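Local structure of putative mannose-1-phosphate guanylyl transferase (Thermus thermophilus, 2CU2) at residues W160-F166 / E242-L248; T286-V290 / G302-L306; A9-G13 / R24-F28. The protein probably transfers the guanylyl group of GTP to mannose 1-phosphate, releasing pyrophosphate and yielding GDP-mannose. All blocks are in the same frame, centred on the assembly; numbering follows the deposited sequence.

Contact 1: residues W160-F166 / E242-L248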
# COMPACT_ATOMS: atom_id res chain seq x y z
N TRP A 160 -2.01 40.52 25.45
CA TRP A 160 -0.82 39.92 24.85
C TRP A 160 0.38 39.93 25.80
O TRP A 160 0.35 40.43 26.92
CB TRP A 160 -0.49 40.66 23.56
CG TRP A 160 -0.19 42.09 23.84
CD1 TRP A 160 1.02 42.62 24.35
CD2 TRP A 160 -1.06 43.23 23.59
NE1 TRP A 160 1.00 43.97 24.45
CE2 TRP A 160 -0.35 44.39 23.98
CE3 TRP A 160 -2.35 43.35 23.09
CZ2 TRP A 160 -0.95 45.63 23.88
CZ3 TRP A 160 -2.95 44.59 22.99
CH2 TRP A 160 -2.25 45.74 23.39
N TYR A 161 1.47 39.31 25.31
CA TYR A 161 2.71 39.23 26.05
C TYR A 161 3.79 40.07 25.37
O TYR A 161 3.73 40.35 24.18
CB TYR A 161 3.15 37.77 26.10
CG TYR A 161 2.20 36.98 26.93
CD1 TYR A 161 1.03 36.49 26.36
CD2 TYR A 161 2.48 36.72 28.27
CE1 TYR A 161 0.16 35.72 27.13
CE2 TYR A 161 1.60 35.97 29.04
CZ TYR A 161 0.45 35.47 28.47
OH TYR A 161 -0.43 34.71 29.22
N ARG A 162 4.80 40.49 26.13
CA ARG A 162 5.93 41.08 25.42
C ARG A 162 6.87 40.00 24.91
O ARG A 162 7.40 39.19 25.66
CB ARG A 162 6.66 42.01 26.39
CG ARG A 162 7.84 42.72 25.74
CD ARG A 162 7.42 43.98 24.97
NE ARG A 162 8.48 44.40 24.05
CZ ARG A 162 9.18 45.51 24.38
NH1 ARG A 162 8.90 46.17 25.49
NH2 ARG A 162 10.16 45.92 23.57
N GLY A 163 7.04 39.96 23.57
CA GLY A 163 8.01 39.02 23.02
C GLY A 163 9.41 39.29 23.57
O GLY A 163 9.86 40.42 23.68
N GLU A 164 10.08 38.21 23.98
CA GLU A 164 11.38 38.39 24.61
C GLU A 164 12.47 37.51 23.99
O GLU A 164 13.51 37.25 24.59
CB GLU A 164 11.24 38.08 26.10
CG GLU A 164 10.85 39.32 26.91
CD GLU A 164 11.28 39.14 28.35
OE1 GLU A 164 12.08 38.26 28.62
OE2 GLU A 164 10.81 39.90 29.20
N GLY A 165 12.23 37.03 22.76
CA GLY A 165 13.28 36.28 22.07
C GLY A 165 12.72 35.13 21.22
O GLY A 165 11.70 34.53 21.53
N PHE A 166 13.46 34.92 20.10
CA PHE A 166 13.11 33.86 19.16
C PHE A 166 14.24 32.84 19.05
O PHE A 166 15.40 33.17 18.81
CB PHE A 166 12.86 34.51 17.79
CG PHE A 166 11.49 35.11 17.75
CD1 PHE A 166 11.28 36.37 18.32
CD2 PHE A 166 10.46 34.47 17.09
CE1 PHE A 166 10.03 36.97 18.21
CE2 PHE A 166 9.22 35.08 16.98
CZ PHE A 166 9.00 36.33 17.54
N GLU A 242 13.33 44.35 17.92
CA GLU A 242 13.43 44.81 19.31
C GLU A 242 12.06 45.03 19.98
O GLU A 242 11.90 44.90 21.19
CB GLU A 242 14.23 46.12 19.32
CG GLU A 242 15.73 45.90 19.11
CD GLU A 242 16.42 47.23 18.93
OE1 GLU A 242 16.29 47.82 17.88
OE2 GLU A 242 17.14 47.64 19.84
N ARG A 243 11.05 45.43 19.17
CA ARG A 243 9.72 45.66 19.72
C ARG A 243 8.70 44.61 19.25
O ARG A 243 8.04 44.77 18.23
CB ARG A 243 9.26 47.06 19.29
CG ARG A 243 9.97 48.16 20.08
CD ARG A 243 9.55 49.56 19.60
NE ARG A 243 8.57 50.15 20.52
CZ ARG A 243 7.92 51.25 20.11
NH1 ARG A 243 8.17 51.77 18.92
NH2 ARG A 243 7.02 51.83 20.91
N VAL A 244 8.63 43.48 20.00
CA VAL A 244 7.77 42.37 19.61
C VAL A 244 6.70 42.07 20.66
O VAL A 244 6.95 42.04 21.86
CB VAL A 244 8.65 41.14 19.40
CG1 VAL A 244 7.80 39.95 18.98
CG2 VAL A 244 9.69 41.42 18.33
N ARG A 245 5.46 41.87 20.18
CA ARG A 245 4.39 41.42 21.06
C ARG A 245 3.88 40.04 20.63
O ARG A 245 3.95 39.66 19.47
CB ARG A 245 3.26 42.44 21.00
CG ARG A 245 3.56 43.71 21.80
CD ARG A 245 2.57 44.84 21.47
NE ARG A 245 2.76 45.97 22.38
CZ ARG A 245 2.05 47.09 22.13
NH1 ARG A 245 1.20 47.13 21.11
NH2 ARG A 245 2.19 48.15 22.93
N VAL A 246 3.38 39.27 21.61
CA VAL A 246 2.90 37.93 21.28
C VAL A 246 1.50 37.68 21.84
O VAL A 246 1.21 37.91 23.01
CB VAL A 246 3.89 36.92 21.87
CG1 VAL A 246 3.46 35.50 21.49
CG2 VAL A 246 5.28 37.19 21.33
N VAL A 247 0.65 37.16 20.96
CA VAL A 247 -0.69 36.69 21.31
C VAL A 247 -0.76 35.16 21.35
O VAL A 247 -0.34 34.46 20.44
CB VAL A 247 -1.67 37.23 20.27
CG1 VAL A 247 -3.08 36.75 20.58
CG2 VAL A 247 -1.65 38.75 20.28
N LEU A 248 -1.27 34.65 22.49
CA LEU A 248 -1.37 33.20 22.63
C LEU A 248 -2.69 32.66 22.06
O LEU A 248 -3.78 33.00 22.49
CB LEU A 248 -1.29 32.87 24.12
CG LEU A 248 0.12 33.03 24.69
CD1 LEU A 248 0.26 32.41 26.08
CD2 LEU A 248 1.19 32.37 23.82

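Contact 2: residues T286-V290 / G302-L306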
# COMPACT_ATOMS: atom_id res chain seq x y z
N THR A 286 -5.49 -4.20 14.25
CA THR A 286 -4.56 -3.12 13.95
C THR A 286 -4.71 -1.97 14.95
O THR A 286 -5.81 -1.56 15.29
CB THR A 286 -4.87 -2.61 12.54
OG1 THR A 286 -4.54 -3.63 11.60
CG2 THR A 286 -4.04 -1.37 12.23
N PHE A 287 -3.59 -1.45 15.44
CA PHE A 287 -3.63 -0.37 16.43
C PHE A 287 -2.64 0.75 16.15
O PHE A 287 -1.65 0.55 15.43
CB PHE A 287 -3.35 -0.94 17.82
CG PHE A 287 -4.33 -2.00 18.24
CD1 PHE A 287 -5.52 -1.65 18.89
CD2 PHE A 287 -4.09 -3.34 17.95
CE1 PHE A 287 -6.45 -2.63 19.24
CE2 PHE A 287 -5.01 -4.33 18.29
CZ PHE A 287 -6.20 -3.97 18.94
N GLY A 288 -2.91 1.91 16.72
CA GLY A 288 -2.05 3.07 16.58
C GLY A 288 -1.51 3.41 15.20
O GLY A 288 -0.41 3.95 15.07
N CYS A 289 -2.28 3.12 14.16
CA CYS A 289 -1.82 3.41 12.80
C CYS A 289 -2.38 4.68 12.18
O CYS A 289 -3.36 5.25 12.66
CB CYS A 289 -2.15 2.23 11.88
SG CYS A 289 -1.12 0.78 12.14
N VAL A 290 -1.73 5.12 11.11
CA VAL A 290 -2.16 6.29 10.36
C VAL A 290 -2.32 5.78 8.94
O VAL A 290 -1.35 5.33 8.32
CB VAL A 290 -1.11 7.42 10.38
CG1 VAL A 290 -1.49 8.49 9.40
CG2 VAL A 290 -0.99 8.01 11.79
N GLY A 302 -2.94 -7.25 11.73
CA GLY A 302 -1.97 -7.49 12.78
C GLY A 302 -0.74 -6.59 12.84
O GLY A 302 0.37 -7.07 13.10
N VAL A 303 -0.92 -5.30 12.60
CA VAL A 303 0.20 -4.36 12.65
C VAL A 303 -0.13 -3.18 13.56
O VAL A 303 -1.30 -2.88 13.82
CB VAL A 303 0.57 -3.83 11.24
CG1 VAL A 303 1.21 -4.94 10.41
CG2 VAL A 303 -0.66 -3.31 10.54
N SER A 304 0.90 -2.50 14.05
CA SER A 304 0.72 -1.35 14.93
C SER A 304 1.75 -0.25 14.69
O SER A 304 2.87 -0.52 14.28
CB SER A 304 0.82 -1.79 16.39
OG SER A 304 -0.28 -2.60 16.75
N GLY A 305 1.34 0.98 14.96
CA GLY A 305 2.21 2.13 14.81
C GLY A 305 2.75 2.41 13.42
O GLY A 305 3.80 3.03 13.28
N LEU A 306 2.03 1.97 12.40
CA LEU A 306 2.49 2.20 11.04
C LEU A 306 1.73 3.28 10.28
O LEU A 306 0.58 3.60 10.60
CB LEU A 306 2.40 0.91 10.21
CG LEU A 306 3.28 -0.31 10.50
CD1 LEU A 306 3.00 -1.38 9.44
CD2 LEU A 306 4.75 0.07 10.47

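Contact 3: residues A9-G13 / R24-F28. With SO4 (sulfate ion), chain B.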
# COMPACT_ATOMS: atom_id res chain seq x y z
N ALA A 9 1.66 30.48 0.36
CA ALA A 9 1.53 29.09 -0.03
C ALA A 9 2.85 28.55 -0.57
O ALA A 9 3.41 29.04 -1.55
CB ALA A 9 0.45 28.99 -1.11
N GLY A 10 3.39 27.53 0.13
CA GLY A 10 4.66 26.96 -0.29
C GLY A 10 4.93 25.60 0.36
O GLY A 10 4.08 25.01 1.01
N GLY A 11 6.16 25.10 0.14
CA GLY A 11 6.51 23.80 0.68
C GLY A 11 6.25 22.68 -0.33
O GLY A 11 5.14 22.49 -0.80
N ARG A 12 7.24 21.91 -0.77
CA ARG A 12 7.04 20.71 -1.58
C ARG A 12 6.29 19.65 -0.78
O ARG A 12 5.49 18.89 -1.34
CB ARG A 12 8.38 20.13 -2.03
CG ARG A 12 9.27 21.09 -2.80
CD ARG A 12 10.61 20.44 -3.12
NE ARG A 12 11.54 21.37 -3.77
CZ ARG A 12 11.38 21.85 -4.99
NH1 ARG A 12 10.33 21.49 -5.72
NH2 ARG A 12 12.27 22.71 -5.49
N GLY A 13 6.56 19.59 0.52
CA GLY A 13 5.91 18.59 1.36
C GLY A 13 6.38 17.20 0.95
O GLY A 13 5.57 16.29 0.76
N ARG A 24 1.98 19.65 -7.29
CA ARG A 24 1.03 19.78 -6.20
C ARG A 24 1.74 19.90 -4.85
O ARG A 24 2.04 18.92 -4.19
CB ARG A 24 0.13 18.54 -6.20
CG ARG A 24 -1.34 18.89 -5.98
CD ARG A 24 -1.96 19.59 -7.19
NE ARG A 24 -3.07 18.81 -7.72
CZ ARG A 24 -3.57 19.18 -8.92
NH1 ARG A 24 -3.05 20.21 -9.56
NH2 ARG A 24 -4.59 18.49 -9.45
N PRO A 25 2.04 21.16 -4.49
CA PRO A 25 2.70 21.48 -3.23
C PRO A 25 1.79 21.19 -2.03
O PRO A 25 0.60 20.91 -2.16
CB PRO A 25 3.08 22.96 -3.25
CG PRO A 25 2.82 23.49 -4.66
CD PRO A 25 1.81 22.39 -5.23
N LYS A 26 2.40 21.23 -0.83
CA LYS A 26 1.70 20.80 0.38
C LYS A 26 0.31 21.44 0.54
O LYS A 26 -0.67 20.78 0.87
CB LYS A 26 2.58 21.16 1.58
CG LYS A 26 1.80 21.09 2.90
CD LYS A 26 2.71 20.74 4.09
CE LYS A 26 2.12 21.19 5.43
NZ LYS A 26 3.19 21.37 6.40
N PRO A 27 0.25 22.77 0.33
CA PRO A 27 -0.97 23.53 0.59
C PRO A 27 -2.15 23.05 -0.26
O PRO A 27 -3.30 23.38 -0.01
CB PRO A 27 -0.67 25.00 0.28
CG PRO A 27 0.84 25.15 0.13
CD PRO A 27 1.30 23.65 -0.16
N PHE A 28 -1.83 22.29 -1.32
CA PHE A 28 -2.89 21.88 -2.24
C PHE A 28 -3.29 20.41 -2.11
O PHE A 28 -3.82 19.79 -3.03
CB PHE A 28 -2.46 22.22 -3.67
CG PHE A 28 -2.08 23.67 -3.77
CD1 PHE A 28 -3.07 24.62 -4.00
CD2 PHE A 28 -0.75 24.04 -3.72
CE1 PHE A 28 -2.72 25.95 -4.18
CE2 PHE A 28 -0.41 25.38 -3.90
CZ PHE A 28 -1.39 26.33 -4.13
S SO4 B . 9.66 19.00 3.31
O1 SO4 B . 10.99 18.32 3.42
O2 SO4 B . 9.46 19.48 1.91
O3 SO4 B . 9.62 20.16 4.24
O4 SO4 B . 8.58 18.04 3.67

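Contact 1: residues W160-F166 / E242-L248
Arg245 passes obliquely over the indole of Trp160. Its CD sits over one face of the five-membered ring, 3.9 Å from the ring centroid, a CH-pi contact, and further out the guanidinium sets the centre of one face over Trp160 CZ2, the two planes 33° apart. Trp160 reaches this place because its CG stands between backbone N and carbonyl carbon (chi1 61°). An arginine suits the spot: its extended chain covers the aromatic surface while its nitrogens go on to Glu130 in a salt bridge and to the carbonyl of Ala128; Trp160 NE1 bonds to Glu157. The backbones join strand 160-167 antiparallel to strand 244-249 within the large mixed sheet of a GT-A-type nucleotidyltransferase domain. Tyr161 and Val246 exchange two N-H...O=C bonds, Tyr161 N to Val246 O being 2.7 Å. Gly163 N also reaches Val244 O, but from above the carbonyl plane; a side chain at Gly163 would run into Val244 CG1. Arg162, bent at chi2 (83°), turns its NH2 back to Glu242 O at 3.1 Å, the acceptor near the guanidinium plane. Leu248 crosses Tyr161 at about a right angle, CD1 3.5 Å from CE1, and Val244 CG1 meets the Phe166 ring edge at CE1, 3.8 Å away.

Contact 2: residues T286-V290 / G302-L306
Phe287 and Ser304 bridge the two loops: Phe287 N donates to Val303 O and Phe287 O accepts from Gly305 N, both at 3.1 Å, while further along Val290 N meets Leu306 O at 2.8 Å in a nearly straight bond. Between these links both chains turn through glycines with positive phi, Gly288 and Gly305, a conformation that residues with a CB adopt less readily. The CA of Gly305 comes close enough to Gly288 O for a C-H...O contact of 3.2 Å. With SG beside its own backbone N (chi1 -73°), Cys289 accepts the N-H of Leu306 on its sulfur at 3.4 Å and also packs SG 4.0 Å from Leu306 CB. Without the sulfur, as in an alanine here, the Leu306 N-H would probably lose its acceptor and a gap would open beside the leucine CB. Thr286 lays its methyl CG2 against Val303 O at 3.5 Å, and its hydroxyl turns to Thr300. Ser304 OG lies at the edge of the Phe287 ring, near Phe287 CB. Val303 and Leu306 also pack on the second subunit, against its Pro319 and Val303 respectively. Stacked glycine-containing turns, each leading into one of two parallel neighbouring strands, 290-293 and 306-311, are consistent with a beta-helix, as in related GDP-mannose pyrophosphorylases.

Contact 3: residues A9-G13 / R24-F28
The loop that follows strand 3-8 corresponds to the glycine-rich loop that probably binds the nucleotide, as in related sugar-phosphate nucleotidyltransferases, and here it rests on the Arg24-Phe28 segment that completes the motif. Lys26 N donates to Gly11 O at 3.0 Å, nearly straight at the hydrogen (171°), and the flanking prolines pack round the loop: Pro25 CB comes within 3.2 Å of the same Gly11 oxygen, and Pro27 CD within 3.3 Å of Gly10 O. Prolines suit these places because their rings offer a rigid apolar surface and have no backbone N-H to satisfy. Deeper in, Ala9 CB touches Pro27 CG at 4.1 Å and lies near Phe28 CZ. Gly11 has backbone angles that would jam a side chain against the preceding carbonyl, and a CB on Gly13 would press on Lys26 CB. Lys26 starts toward the loop, but its extended chain (chi1 165°) carries NZ away to a salt bridge with Asp109 and to the carbonyl of Asp255. Gly13 N gives a weak bond to a sulfate oxygen, O2, at 3.2 Å. Backbone N-H groups of Gly13 and Glu14 and the side chain of Arg15, joined by Arg327 from the C-terminal helix, hold the sulfate, consistent with a phosphate-binding site at this GXGXR loop.

How the contacts relate
Contacts 1 and 3 both belong to the nucleotidyltransferase domain, yet their centres are 29 Å apart: the first pairs strands of the large sheet, the second shapes the loop after strand 3-8. Contact 2 lies in the C-terminal beta-helix region, 27 Å from contact 3 and 41 Å from contact 1, centre to centre. None of the three touches another; the nearest atoms of contacts 2 and 3 are about 14 Å apart. Only contact 3 includes a residue bonded to the sulfate, and Arg327, which shares that ion, comes from the helix 327-334 beyond the beta-helix strands, so the C-terminal part reaches the probable phosphate site. Contact 2 alone meets the second subunit.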